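PDB 4D7K: Sam-dependent methyltransferases from Streptomyces davawensis, which transfers two methyl groups from S-adenosylmethionine to 8-amino-8-demethylriboflavin, the last two steps in making the antibiotic roseoflavin. Local coordinates for residues 102-107 / 159-164; 181-186 / 243-248; 206-211 / 235-240; 248-253 / 281-286; 265-270 / 321-326. One frame throughout, in Å; residues are numbered along the deposited sequence.

Interaction 1: residues 102-107 / 159-164; sequences RGMTTF and MVEFGQ
The E161 carboxylate meets the first turn of helix 102-107 with both oxygens. OE2 of E161 accepts from G103 N at 2.8 Å. OE1 of E161 accepts from M104 N at 2.7 Å, and the two bonds are similarly bent. Each oxygen uses its syn lone pair, the one on the side of its partner oxygen. Two neighbouring N-H groups therefore share one carboxylate, and this two-point grip fixes its rotation. These N-H groups belong to the start of a helix, whose dipole would probably favour the negative charge. E161 reaches them with CG lying beside its own backbone N and an extended chain beyond it.

M104 runs past E161 toward F162. Its CB lies 3.4 Å from E161 OE1. Its chain bends at chi3 (64°), which brings the methyl alongside E161 CB and against F162. M104 CE is 3.8 Å from E161 CB and 3.5 Å from F162 CE1. The sulfur SD of M104 lies 4.0 Å from F162 CE1, an oblique Met-aromatic contact. G103 has no side chain, and the carboxylate comes close to its backbone there.

T106 OG1 and T106 N both bond to R102 O, from opposite faces of its carbonyl plane. The R102 side chain starts away from helix 149-165, and its NH2 bonds to A34 O of helix 13-35.

The axes of the two short helix segments come within 8.7 Å, with their N-to-C directions 125° apart. Helix 13-35 lies beside T105 and T106, and Y18 of the second subunit packs on M104 and F162.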
# COMPACT_ATOMS: atom_id res chain seq x y z
N ARG A 102 13.65 -3.25 8.22
CA ARG A 102 12.90 -4.49 8.05
C ARG A 102 11.68 -4.48 8.96
O ARG A 102 10.64 -5.05 8.62
CB ARG A 102 13.78 -5.71 8.36
CG ARG A 102 13.11 -7.05 8.07
CD ARG A 102 13.98 -8.22 8.50
NE ARG A 102 13.34 -9.49 8.18
CZ ARG A 102 12.36 -10.04 8.89
NH1 ARG A 102 11.90 -9.44 9.98
NH2 ARG A 102 11.83 -11.20 8.51
N GLY A 103 11.82 -3.84 10.11
CA GLY A 103 10.76 -3.80 11.10
C GLY A 103 9.47 -3.18 10.60
O GLY A 103 8.41 -3.79 10.68
N MET A 104 9.57 -1.97 10.07
CA MET A 104 8.38 -1.26 9.59
C MET A 104 7.80 -1.92 8.34
O MET A 104 6.60 -1.83 8.08
CB MET A 104 8.70 0.20 9.31
CG MET A 104 9.47 0.43 8.03
SD MET A 104 9.55 2.17 7.56
CE MET A 104 10.49 2.85 8.93
N THR A 105 8.64 -2.60 7.57
CA THR A 105 8.22 -3.18 6.31
C THR A 105 7.47 -4.50 6.53
O THR A 105 6.61 -4.87 5.73
CB THR A 105 9.43 -3.38 5.37
OG1 THR A 105 10.12 -2.13 5.21
CG2 THR A 105 9.00 -3.87 4.00
N THR A 106 7.77 -5.19 7.63
CA THR A 106 7.10 -6.45 7.93
C THR A 106 5.90 -6.30 8.88
O THR A 106 4.89 -6.97 8.70
CB THR A 106 8.07 -7.48 8.55
OG1 THR A 106 8.72 -6.90 9.69
CG2 THR A 106 9.11 -7.91 7.53
N PHE A 107 6.02 -5.44 9.89
CA PHE A 107 4.99 -5.36 10.93
C PHE A 107 3.62 -4.97 10.40
O PHE A 107 2.62 -5.61 10.71
CB PHE A 107 5.39 -4.37 12.03
CG PHE A 107 4.30 -4.14 13.05
CD1 PHE A 107 4.02 -5.09 14.01
CD2 PHE A 107 3.53 -2.99 13.02
CE1 PHE A 107 3.01 -4.90 14.94
CE2 PHE A 107 2.51 -2.78 13.94
CZ PHE A 107 2.25 -3.74 14.90
N MET A 159 9.66 0.83 15.68
CA MET A 159 9.72 2.02 16.54
C MET A 159 11.12 2.63 16.59
O MET A 159 11.27 3.85 16.67
CB MET A 159 9.26 1.69 17.96
CG MET A 159 7.80 1.33 18.09
SD MET A 159 6.73 2.65 17.48
CE MET A 159 6.03 1.88 16.02
N VAL A 160 12.14 1.78 16.55
CA VAL A 160 13.52 2.26 16.50
C VAL A 160 13.77 2.94 15.15
O VAL A 160 14.41 3.99 15.09
CB VAL A 160 14.53 1.11 16.70
CG1 VAL A 160 15.96 1.57 16.37
CG2 VAL A 160 14.45 0.56 18.12
N GLU A 161 13.23 2.35 14.09
CA GLU A 161 13.41 2.86 12.73
C GLU A 161 12.75 4.23 12.53
O GLU A 161 13.35 5.13 11.94
CB GLU A 161 12.87 1.85 11.72
CG GLU A 161 13.67 0.55 11.69
CD GLU A 161 12.88 -0.63 11.15
OE1 GLU A 161 11.74 -0.43 10.69
OE2 GLU A 161 13.42 -1.76 11.18
N PHE A 162 11.52 4.38 13.02
CA PHE A 162 10.82 5.66 12.95
C PHE A 162 11.57 6.73 13.75
O PHE A 162 11.61 7.89 13.35
CB PHE A 162 9.39 5.53 13.46
CG PHE A 162 8.48 4.77 12.54
CD1 PHE A 162 8.47 5.03 11.18
CD2 PHE A 162 7.62 3.80 13.03
CE1 PHE A 162 7.63 4.33 10.32
CE2 PHE A 162 6.78 3.10 12.18
CZ PHE A 162 6.79 3.37 10.83
N GLY A 163 12.16 6.33 14.87
CA GLY A 163 12.96 7.24 15.66
C GLY A 163 14.20 7.71 14.92
O GLY A 163 14.58 8.87 15.01
N GLN A 164 14.83 6.80 14.19
CA GLN A 164 16.01 7.13 13.41
C GLN A 164 15.61 7.99 12.21
O GLN A 164 16.32 8.91 11.83
CB GLN A 164 16.74 5.87 12.95
CG GLN A 164 17.33 5.04 14.10
CD GLN A 164 17.88 3.69 13.65
OE1 GLN A 164 17.47 3.14 12.63
NE2 GLN A 164 18.81 3.14 14.43

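Interaction 2: residues 181-186 / 243-248; sequences RFADIG and TGCDAY
A183 CB sits in an apolar centre made by Y248 and C245. It lies 3.6 Å from Y248 CD2, approaching the ring obliquely, and 3.9 Å from C245 SG. On the other face of the sheet F182 and A247 pair, with F182 CD2 at 3.9 Å from A247 CB. L193 and V196 of helix 191-199 also pack on the F182 ring.

The backbones between these side chains form parallel bridges, F182 with A247 and A183 with Y248. A183 N donates to A247 O at 2.8 Å, close to straight in line with the carbonyl. Strands 181-185 and 247-251 are neighbours in the middle of the Rossmann-like sheet of class I methyltransferases, where the order is 3-2-1-4-5-7-6. Strand 181-185 is the first of the seven along the chain and runs out into the glycine-rich turn at G186.

Toward the start of the strand the contact becomes polar, and its hydrogen bonds are weak. R181 O takes weak bonds from D246 N and A247 N. R181 N gives a weak bond to D246 OD1 at 2.8 Å, while D246 OD2 is held by T180 N. The R181 side chain is extended, with CG anti to the backbone N (chi1 -167°), and lies along residues 243-245. C245 SG sits over one face of the guanidinium, toward the rim, with R181 NE 3.4 Å from C245 SG. Farther out, R181 NH1 makes a weak bond of 3.2 Å to T243 O.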
# COMPACT_ATOMS: atom_id res chain seq x y z
N ARG A 181 21.22 20.44 30.83
CA ARG A 181 20.86 19.22 31.54
C ARG A 181 19.49 18.71 31.12
O ARG A 181 18.46 19.33 31.40
CB ARG A 181 20.91 19.44 33.05
CG ARG A 181 20.87 18.14 33.84
CD ARG A 181 20.97 18.38 35.34
NE ARG A 181 20.86 17.12 36.07
CZ ARG A 181 20.65 17.04 37.38
NH1 ARG A 181 20.52 18.14 38.11
NH2 ARG A 181 20.57 15.85 37.97
N PHE A 182 19.48 17.56 30.45
CA PHE A 182 18.26 17.00 29.90
C PHE A 182 17.69 15.89 30.77
O PHE A 182 18.43 15.11 31.37
CB PHE A 182 18.52 16.48 28.49
CG PHE A 182 19.02 17.53 27.54
CD1 PHE A 182 20.38 17.78 27.43
CD2 PHE A 182 18.14 18.26 26.77
CE1 PHE A 182 20.85 18.74 26.56
CE2 PHE A 182 18.60 19.23 25.90
CZ PHE A 182 19.96 19.47 25.79
N ALA A 183 16.36 15.83 30.84
CA ALA A 183 15.68 14.79 31.58
C ALA A 183 14.66 14.10 30.68
O ALA A 183 13.54 14.59 30.51
CB ALA A 183 15.01 15.36 32.82
N ASP A 184 15.05 12.98 30.10
CA ASP A 184 14.18 12.24 29.19
C ASP A 184 13.25 11.32 29.96
O ASP A 184 13.65 10.23 30.37
CB ASP A 184 15.01 11.44 28.18
CG ASP A 184 14.24 11.15 26.90
OD1 ASP A 184 13.00 11.11 26.94
OD2 ASP A 184 14.89 10.97 25.84
N ILE A 185 12.02 11.75 30.16
CA ILE A 185 11.03 10.96 30.88
C ILE A 185 10.35 9.98 29.93
O ILE A 185 9.58 10.37 29.06
CB ILE A 185 9.96 11.85 31.55
CG1 ILE A 185 10.63 12.98 32.33
CG2 ILE A 185 9.06 11.02 32.45
CD1 ILE A 185 11.63 12.51 33.35
N GLY A 186 10.65 8.69 30.12
CA GLY A 186 10.14 7.65 29.26
C GLY A 186 10.96 7.52 27.99
O GLY A 186 10.43 7.23 26.92
N THR A 243 15.86 16.29 39.95
CA THR A 243 15.62 17.69 40.27
C THR A 243 16.80 18.57 39.84
O THR A 243 17.96 18.20 40.04
CB THR A 243 15.37 17.88 41.79
OG1 THR A 243 14.24 17.08 42.18
CG2 THR A 243 15.09 19.34 42.13
N GLY A 244 16.51 19.72 39.26
CA GLY A 244 17.54 20.66 38.87
C GLY A 244 17.87 20.64 37.39
O GLY A 244 18.82 21.28 36.95
N CYS A 245 17.07 19.91 36.62
CA CYS A 245 17.25 19.87 35.18
C CYS A 245 16.58 21.09 34.55
O CYS A 245 15.52 21.52 34.99
CB CYS A 245 16.69 18.57 34.60
SG CYS A 245 17.55 17.08 35.17
N ASP A 246 17.21 21.65 33.52
CA ASP A 246 16.67 22.84 32.88
C ASP A 246 15.91 22.49 31.60
O ASP A 246 15.41 23.37 30.90
CB ASP A 246 17.78 23.85 32.59
CG ASP A 246 18.93 23.26 31.79
OD1 ASP A 246 19.14 22.03 31.89
OD2 ASP A 246 19.61 24.01 31.07
N ALA A 247 15.83 21.20 31.31
CA ALA A 247 15.04 20.72 30.17
C ALA A 247 14.44 19.36 30.46
O ALA A 247 15.16 18.39 30.71
CB ALA A 247 15.90 20.67 28.91
N TYR A 248 13.11 19.29 30.45
CA TYR A 248 12.40 18.03 30.65
C TYR A 248 11.68 17.63 29.37
O TYR A 248 10.99 18.45 28.75
CB TYR A 248 11.39 18.15 31.80
CG TYR A 248 12.04 18.26 33.15
CD1 TYR A 248 12.59 19.46 33.59
CD2 TYR A 248 12.10 17.16 34.00
CE1 TYR A 248 13.18 19.56 34.83
CE2 TYR A 248 12.69 17.25 35.25
CZ TYR A 248 13.23 18.45 35.66
OH TYR A 248 13.82 18.56 36.90

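Interaction 3: residues 206-211 / 235-240; sequences VLVDGP and GDFFDV
F237 reaches back across the contact toward V208 and D209. At its base, CB faces L265 of helix 259-270. With CG anti to the carbonyl carbon (chi1 -75°), the ring swings from there toward strand 204-209. F237 CD1 meets V208 CG1 at 3.8 Å, with the methyl oblique to the ring. CE1 goes farther along the strand. F237 CE1 lies 3.9 Å from V208 O and 4.2 Å from D209 CA, which sits at the ring edge near its plane. On the other side of the ring CE2 touches V253.

V208 CG1 serves two partners. Besides F237, V208 CG1 touches V240 CG2 at 3.7 Å, and the two valine side chains pass alongside each other, running opposite ways.

Strand 204-209 is the second strand of the Rossmann-like fold of class I methyltransferases. An acidic residue at the end of this strand commonly holds the ribose of S-adenosylmethionine. D209 stands at that place and is predicted to bind the cofactor, as are G235, D236 and F237. D209 OD2 accepts from G188 N in the glycine-rich turn.

One backbone hydrogen bond ties the two segments together. G235 N donates to D209 O at 3.3 Å, fairly straight at 161°. G235 has backbone angles that suit glycine alone. Next to it D236 OD2 accepts from F238 N at 3.0 Å, closing an Asx turn at the start of the loop.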
# COMPACT_ATOMS: atom_id res chain seq x y z
N VAL A 206 19.59 12.75 31.98
CA VAL A 206 19.04 11.79 32.92
C VAL A 206 17.96 10.97 32.23
O VAL A 206 16.95 11.52 31.78
CB VAL A 206 18.45 12.48 34.17
CG1 VAL A 206 17.88 11.44 35.12
CG2 VAL A 206 19.50 13.32 34.87
N LEU A 207 18.17 9.66 32.14
CA LEU A 207 17.21 8.77 31.51
C LEU A 207 16.27 8.15 32.53
O LEU A 207 16.70 7.39 33.40
CB LEU A 207 17.93 7.68 30.73
CG LEU A 207 17.03 6.62 30.09
CD1 LEU A 207 16.02 7.29 29.18
CD2 LEU A 207 17.87 5.61 29.32
N VAL A 208 14.99 8.48 32.43
CA VAL A 208 13.98 7.97 33.36
C VAL A 208 13.02 7.00 32.67
O VAL A 208 12.29 7.39 31.76
CB VAL A 208 13.16 9.11 33.98
CG1 VAL A 208 12.03 8.55 34.83
CG2 VAL A 208 14.06 10.02 34.80
N ASP A 209 13.03 5.74 33.10
CA ASP A 209 12.14 4.74 32.52
C ASP A 209 12.01 3.52 33.43
O ASP A 209 12.72 3.39 34.43
CB ASP A 209 12.64 4.31 31.14
CG ASP A 209 11.53 3.77 30.25
OD1 ASP A 209 10.78 2.88 30.71
OD2 ASP A 209 11.40 4.24 29.10
N GLY A 210 11.07 2.64 33.09
CA GLY A 210 10.82 1.45 33.87
C GLY A 210 11.93 0.42 33.74
O GLY A 210 12.87 0.62 32.97
N PRO A 211 11.81 -0.69 34.49
CA PRO A 211 12.83 -1.74 34.51
C PRO A 211 12.79 -2.64 33.29
O PRO A 211 13.63 -3.53 33.15
CB PRO A 211 12.49 -2.52 35.78
CG PRO A 211 11.01 -2.36 35.91
CD PRO A 211 10.70 -0.98 35.41
N GLY A 235 12.58 3.05 37.69
CA GLY A 235 11.47 2.97 38.62
C GLY A 235 10.23 3.69 38.14
O GLY A 235 10.13 4.09 36.98
N ASP A 236 9.27 3.86 39.05
CA ASP A 236 8.03 4.58 38.74
C ASP A 236 8.32 6.06 38.53
O ASP A 236 9.15 6.64 39.22
CB ASP A 236 7.02 4.38 39.87
CG ASP A 236 5.69 5.06 39.59
OD1 ASP A 236 4.83 4.44 38.93
OD2 ASP A 236 5.51 6.21 40.03
N PHE A 237 7.62 6.66 37.57
CA PHE A 237 7.84 8.06 37.20
C PHE A 237 7.76 9.03 38.39
O PHE A 237 8.59 9.92 38.52
CB PHE A 237 6.83 8.49 36.13
CG PHE A 237 7.14 7.97 34.76
CD1 PHE A 237 8.37 7.42 34.47
CD2 PHE A 237 6.18 8.04 33.75
CE1 PHE A 237 8.65 6.93 33.20
CE2 PHE A 237 6.46 7.56 32.49
CZ PHE A 237 7.69 7.01 32.21
N PHE A 238 6.76 8.83 39.25
CA PHE A 238 6.50 9.77 40.34
C PHE A 238 7.50 9.68 41.49
O PHE A 238 7.36 10.38 42.50
CB PHE A 238 5.09 9.54 40.89
CG PHE A 238 4.00 9.90 39.91
CD1 PHE A 238 3.48 11.18 39.87
CD2 PHE A 238 3.49 8.95 39.05
CE1 PHE A 238 2.48 11.51 38.98
CE2 PHE A 238 2.49 9.27 38.15
CZ PHE A 238 1.98 10.56 38.12
N ASP A 239 8.51 8.83 41.35
CA ASP A 239 9.51 8.66 42.41
C ASP A 239 10.91 9.08 41.97
O ASP A 239 11.61 9.79 42.68
CB ASP A 239 9.53 7.21 42.89
CG ASP A 239 8.24 6.80 43.57
OD1 ASP A 239 8.12 7.02 44.80
OD2 ASP A 239 7.34 6.26 42.89
N VAL A 240 11.31 8.63 40.78
CA VAL A 240 12.69 8.82 40.33
C VAL A 240 12.89 10.08 39.49
O VAL A 240 13.87 10.19 38.77
CB VAL A 240 13.16 7.60 39.51
CG1 VAL A 240 13.19 6.35 40.38
CG2 VAL A 240 12.26 7.39 38.30

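Interaction 4: residues 248-253 / 281-286; sequences YVLRGV and LLILDS
Y248 meets L281 with CB and its carbonyl, while its ring leads away. L281 CD1 lies 3.8 Å from Y248 CB and 3.3 Å from Y248 O. The ring goes instead to I269, A272 and M273, and its OH bonds to P242 O. The second flat group, the R251 guanidinium, also leaves the contact. Its NH2 bonds to G187 O, and F192 of helix 191-199 packs on the R251 side chain.

Three backbone bonds join the strands. L282 N donates to Y248 O at 2.6 Å. L250 N donates to L282 O at 3.1 Å. L284 N donates to L250 O, also at 3.1 Å. V249 CA adds a CA-H...O contact to L282 O.

The apolar side chains divide between the two faces. Y248, L250, L281 and I283 share one. There L250 CD1 touches L281 CD1 at 4.0 Å, the two side chains meeting at a slant, and L266 of helix 259-270 covers both residues. V249, L282 and L284 lie on the other, where V249 CG1 meets L284 CD1 at 4.1 Å and F192 packs on both.

The short strand segments run parallel, 16° apart. They are the two strands of a beta-alpha-beta crossover, in which helix 259-270 links strand 247-251 to strand 280-285. Such crossovers are the repeating unit of the Rossmann-like methyltransferase fold.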
# COMPACT_ATOMS: atom_id res chain seq x y z
N TYR A 248 13.11 19.29 30.45
CA TYR A 248 12.40 18.03 30.65
C TYR A 248 11.68 17.63 29.37
O TYR A 248 10.99 18.45 28.75
CB TYR A 248 11.39 18.15 31.80
CG TYR A 248 12.04 18.26 33.15
CD1 TYR A 248 12.59 19.46 33.59
CD2 TYR A 248 12.10 17.16 34.00
CE1 TYR A 248 13.18 19.56 34.83
CE2 TYR A 248 12.69 17.25 35.25
CZ TYR A 248 13.23 18.45 35.66
OH TYR A 248 13.82 18.56 36.90
N VAL A 249 11.86 16.38 28.96
CA VAL A 249 11.34 15.92 27.68
C VAL A 249 10.33 14.78 27.84
O VAL A 249 10.61 13.77 28.47
CB VAL A 249 12.48 15.45 26.75
CG1 VAL A 249 11.93 15.01 25.41
CG2 VAL A 249 13.52 16.56 26.58
N LEU A 250 9.14 14.97 27.27
CA LEU A 250 8.09 13.95 27.27
C LEU A 250 7.78 13.52 25.84
O LEU A 250 7.07 14.21 25.12
CB LEU A 250 6.82 14.48 27.94
CG LEU A 250 6.78 14.50 29.46
CD1 LEU A 250 5.58 15.29 29.94
CD2 LEU A 250 6.73 13.07 29.99
N ARG A 251 8.30 12.36 25.44
CA ARG A 251 8.15 11.92 24.06
C ARG A 251 7.24 10.70 23.93
O ARG A 251 7.64 9.57 24.25
CB ARG A 251 9.53 11.62 23.45
CG ARG A 251 10.45 10.76 24.32
CD ARG A 251 11.83 10.63 23.69
NE ARG A 251 12.41 9.31 23.92
CZ ARG A 251 12.30 8.28 23.08
NH1 ARG A 251 11.62 8.42 21.96
NH2 ARG A 251 12.87 7.12 23.37
N GLY A 252 6.02 10.93 23.47
CA GLY A 252 5.06 9.86 23.26
C GLY A 252 4.70 9.15 24.54
O GLY A 252 4.78 7.92 24.63
N VAL A 253 4.29 9.92 25.54
CA VAL A 253 3.98 9.37 26.85
C VAL A 253 2.52 9.64 27.24
O VAL A 253 1.78 8.72 27.58
CB VAL A 253 4.90 9.95 27.94
CG1 VAL A 253 4.51 9.43 29.31
CG2 VAL A 253 6.36 9.63 27.62
N LEU A 281 9.84 22.60 29.86
CA LEU A 281 9.29 21.28 29.60
C LEU A 281 9.00 21.19 28.11
O LEU A 281 8.21 21.96 27.59
CB LEU A 281 8.02 21.02 30.42
CG LEU A 281 7.19 19.80 30.05
CD1 LEU A 281 8.00 18.51 30.15
CD2 LEU A 281 5.95 19.72 30.93
N LEU A 282 9.67 20.27 27.42
CA LEU A 282 9.49 20.11 25.98
C LEU A 282 8.69 18.85 25.68
O LEU A 282 9.15 17.74 25.93
CB LEU A 282 10.84 20.06 25.26
CG LEU A 282 11.87 21.12 25.66
CD1 LEU A 282 13.18 20.89 24.93
CD2 LEU A 282 11.35 22.54 25.41
N ILE A 283 7.49 19.03 25.14
CA ILE A 283 6.66 17.88 24.80
C ILE A 283 6.70 17.61 23.30
O ILE A 283 6.32 18.45 22.49
CB ILE A 283 5.20 18.07 25.26
CG1 ILE A 283 5.15 18.37 26.76
CG2 ILE A 283 4.38 16.83 24.95
CD1 ILE A 283 3.74 18.50 27.31
N LEU A 284 7.18 16.43 22.95
CA LEU A 284 7.32 16.05 21.55
C LEU A 284 6.13 15.19 21.14
O LEU A 284 5.91 14.12 21.69
CB LEU A 284 8.64 15.30 21.33
CG LEU A 284 9.94 16.11 21.17
CD1 LEU A 284 10.19 17.05 22.34
CD2 LEU A 284 11.13 15.18 21.00
N ASP A 285 5.36 15.69 20.18
CA ASP A 285 4.14 15.00 19.77
C ASP A 285 3.63 15.55 18.45
O ASP A 285 4.16 16.53 17.92
CB ASP A 285 3.06 15.15 20.85
CG ASP A 285 2.01 14.04 20.80
OD1 ASP A 285 2.00 13.26 19.83
OD2 ASP A 285 1.19 13.96 21.74
N SER A 286 2.60 14.90 17.91
CA SER A 286 1.86 15.45 16.78
C SER A 286 0.67 16.22 17.34
O SER A 286 -0.08 15.71 18.17
CB SER A 286 1.40 14.34 15.84
OG SER A 286 0.69 14.87 14.73

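Interaction 5: residues 265-270 / 321-326; sequences LLVRIR and ARAGFD
A323 and F325 stand on either side of G324 in the chain, where a Schellman motif ends helix 313-322, and both press on helix 259-270. A323 CB lies 3.5 Å from L266 CB and 3.9 Å from V267 CG2. F325, two residues on, begins strand 325-333. One face of its ring takes R270 CD in a CH-pi contact, 20° off the normal, with R270 CD 3.7 Å from F325 CZ. At its edge, in plane, F325 CE2 meets L266 O at 3.3 Å.

G324 has positive phi, and G324 N bonds back to A321 O. The chain turns there, which puts A323 and F325 against the same helix. R270 leaves its helix with CG anti to the backbone N, then bends at chi2 (61°). The bend brings CD over the ring and NE toward G324 O. R270 NH1 is held beyond the contact by G274 O.

In the methyltransferase fold this packs the crossover helix that leads to strand 280-285 against the entry to the edge strand 325-333. L281 also lies against F325 and L266. R270 NE donates to G324 O at 3.2 Å, with the oxygen close to the guanidinium plane.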
# COMPACT_ATOMS: atom_id res chain seq x y z
N LEU A 265 1.34 13.89 36.78
CA LEU A 265 2.70 13.77 36.26
C LEU A 265 3.27 15.14 35.90
O LEU A 265 4.42 15.45 36.19
CB LEU A 265 2.73 12.85 35.04
CG LEU A 265 4.08 12.70 34.33
CD1 LEU A 265 5.13 12.15 35.29
CD2 LEU A 265 3.94 11.80 33.12
N LEU A 266 2.44 15.97 35.27
CA LEU A 266 2.86 17.31 34.88
C LEU A 266 3.14 18.19 36.10
O LEU A 266 4.05 19.01 36.08
CB LEU A 266 1.80 17.95 33.98
CG LEU A 266 1.61 17.31 32.61
CD1 LEU A 266 0.30 17.78 31.98
CD2 LEU A 266 2.79 17.62 31.70
N VAL A 267 2.35 18.01 37.15
CA VAL A 267 2.53 18.75 38.40
C VAL A 267 3.84 18.35 39.08
O VAL A 267 4.56 19.20 39.61
CB VAL A 267 1.35 18.53 39.38
CG1 VAL A 267 1.67 19.07 40.76
CG2 VAL A 267 0.08 19.19 38.85
N ARG A 268 4.15 17.06 39.04
CA ARG A 268 5.39 16.54 39.61
C ARG A 268 6.62 17.06 38.86
O ARG A 268 7.65 17.36 39.47
CB ARG A 268 5.38 15.01 39.61
CG ARG A 268 4.62 14.40 40.77
CD ARG A 268 5.37 14.57 42.08
NE ARG A 268 6.65 13.86 42.07
CZ ARG A 268 7.84 14.45 41.93
NH1 ARG A 268 7.91 15.77 41.79
NH2 ARG A 268 8.95 13.73 41.93
N ILE A 269 6.51 17.16 37.54
CA ILE A 269 7.58 17.75 36.75
C ILE A 269 7.73 19.22 37.10
O ILE A 269 8.84 19.72 37.28
CB ILE A 269 7.32 17.60 35.24
CG1 ILE A 269 7.30 16.12 34.85
CG2 ILE A 269 8.37 18.35 34.43
CD1 ILE A 269 6.92 15.87 33.41
N ARG A 270 6.60 19.90 37.24
CA ARG A 270 6.57 21.33 37.52
C ARG A 270 7.35 21.72 38.78
O ARG A 270 8.04 22.74 38.79
CB ARG A 270 5.13 21.82 37.64
CG ARG A 270 4.99 23.29 37.99
CD ARG A 270 5.62 24.19 36.94
NE ARG A 270 5.59 25.58 37.35
CZ ARG A 270 6.57 26.18 38.03
NH1 ARG A 270 7.67 25.51 38.35
NH2 ARG A 270 6.46 27.46 38.37
N ALA A 321 -2.47 24.07 32.06
CA ALA A 321 -2.96 25.12 32.95
C ALA A 321 -3.17 24.58 34.36
O ALA A 321 -2.82 25.24 35.34
CB ALA A 321 -4.26 25.72 32.41
N ARG A 322 -3.73 23.38 34.45
CA ARG A 322 -3.98 22.74 35.74
C ARG A 322 -2.69 22.34 36.44
O ARG A 322 -2.68 22.08 37.65
CB ARG A 322 -4.89 21.52 35.56
CG ARG A 322 -6.30 21.86 35.08
CD ARG A 322 -7.22 20.65 35.17
NE ARG A 322 -7.01 19.70 34.08
CZ ARG A 322 -7.49 18.46 34.07
NH1 ARG A 322 -8.20 18.01 35.09
NH2 ARG A 322 -7.25 17.66 33.04
N ALA A 323 -1.59 22.28 35.69
CA ALA A 323 -0.30 21.90 36.25
C ALA A 323 0.63 23.10 36.42
O ALA A 323 1.77 22.95 36.87
CB ALA A 323 0.36 20.84 35.38
N GLY A 324 0.15 24.28 36.06
CA GLY A 324 0.93 25.50 36.21
C GLY A 324 1.98 25.69 35.13
O GLY A 324 3.09 26.15 35.41
N PHE A 325 1.63 25.34 33.90
CA PHE A 325 2.53 25.55 32.76
C PHE A 325 1.93 26.51 31.73
O PHE A 325 0.71 26.63 31.62
CB PHE A 325 2.86 24.22 32.08
CG PHE A 325 3.93 23.44 32.78
CD1 PHE A 325 5.25 23.84 32.71
CD2 PHE A 325 3.62 22.28 33.48
CE1 PHE A 325 6.25 23.11 33.34
CE2 PHE A 325 4.61 21.55 34.11
CZ PHE A 325 5.92 21.96 34.04
N ASP A 326 2.80 27.16 30.97
CA ASP A 326 2.38 28.01 29.87
C ASP A 326 3.08 27.62 28.58
O ASP A 326 4.30 27.41 28.56
CB ASP A 326 2.67 29.48 30.17
CG ASP A 326 1.44 30.23 30.64
OD1 ASP A 326 0.33 29.87 30.19
OD2 ASP A 326 1.58 31.16 31.47

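In the fold
From the N terminus, interaction 1 comes first. It closes a loop of 51 mainly helical residues and joins two helices near the subunit interface. It stands apart, its centre at least about 20 Å from the centres of the others. Interaction 2 opens afterwards and joins strands 181-185 and 247-251. Interaction 3 falls within that loop and ties strand 204-209 to the predicted cofactor loop. Interaction 4 follows in series, shares Y248 with interaction 2, and adds strand 280-285. Interaction 5 crosses interaction 4, since 265-270 lies between 248-253 and 281-286. It brings the edge strand 325-333 to the crossover helix. Interactions 2 to 5 all reach the one seven-stranded sheet.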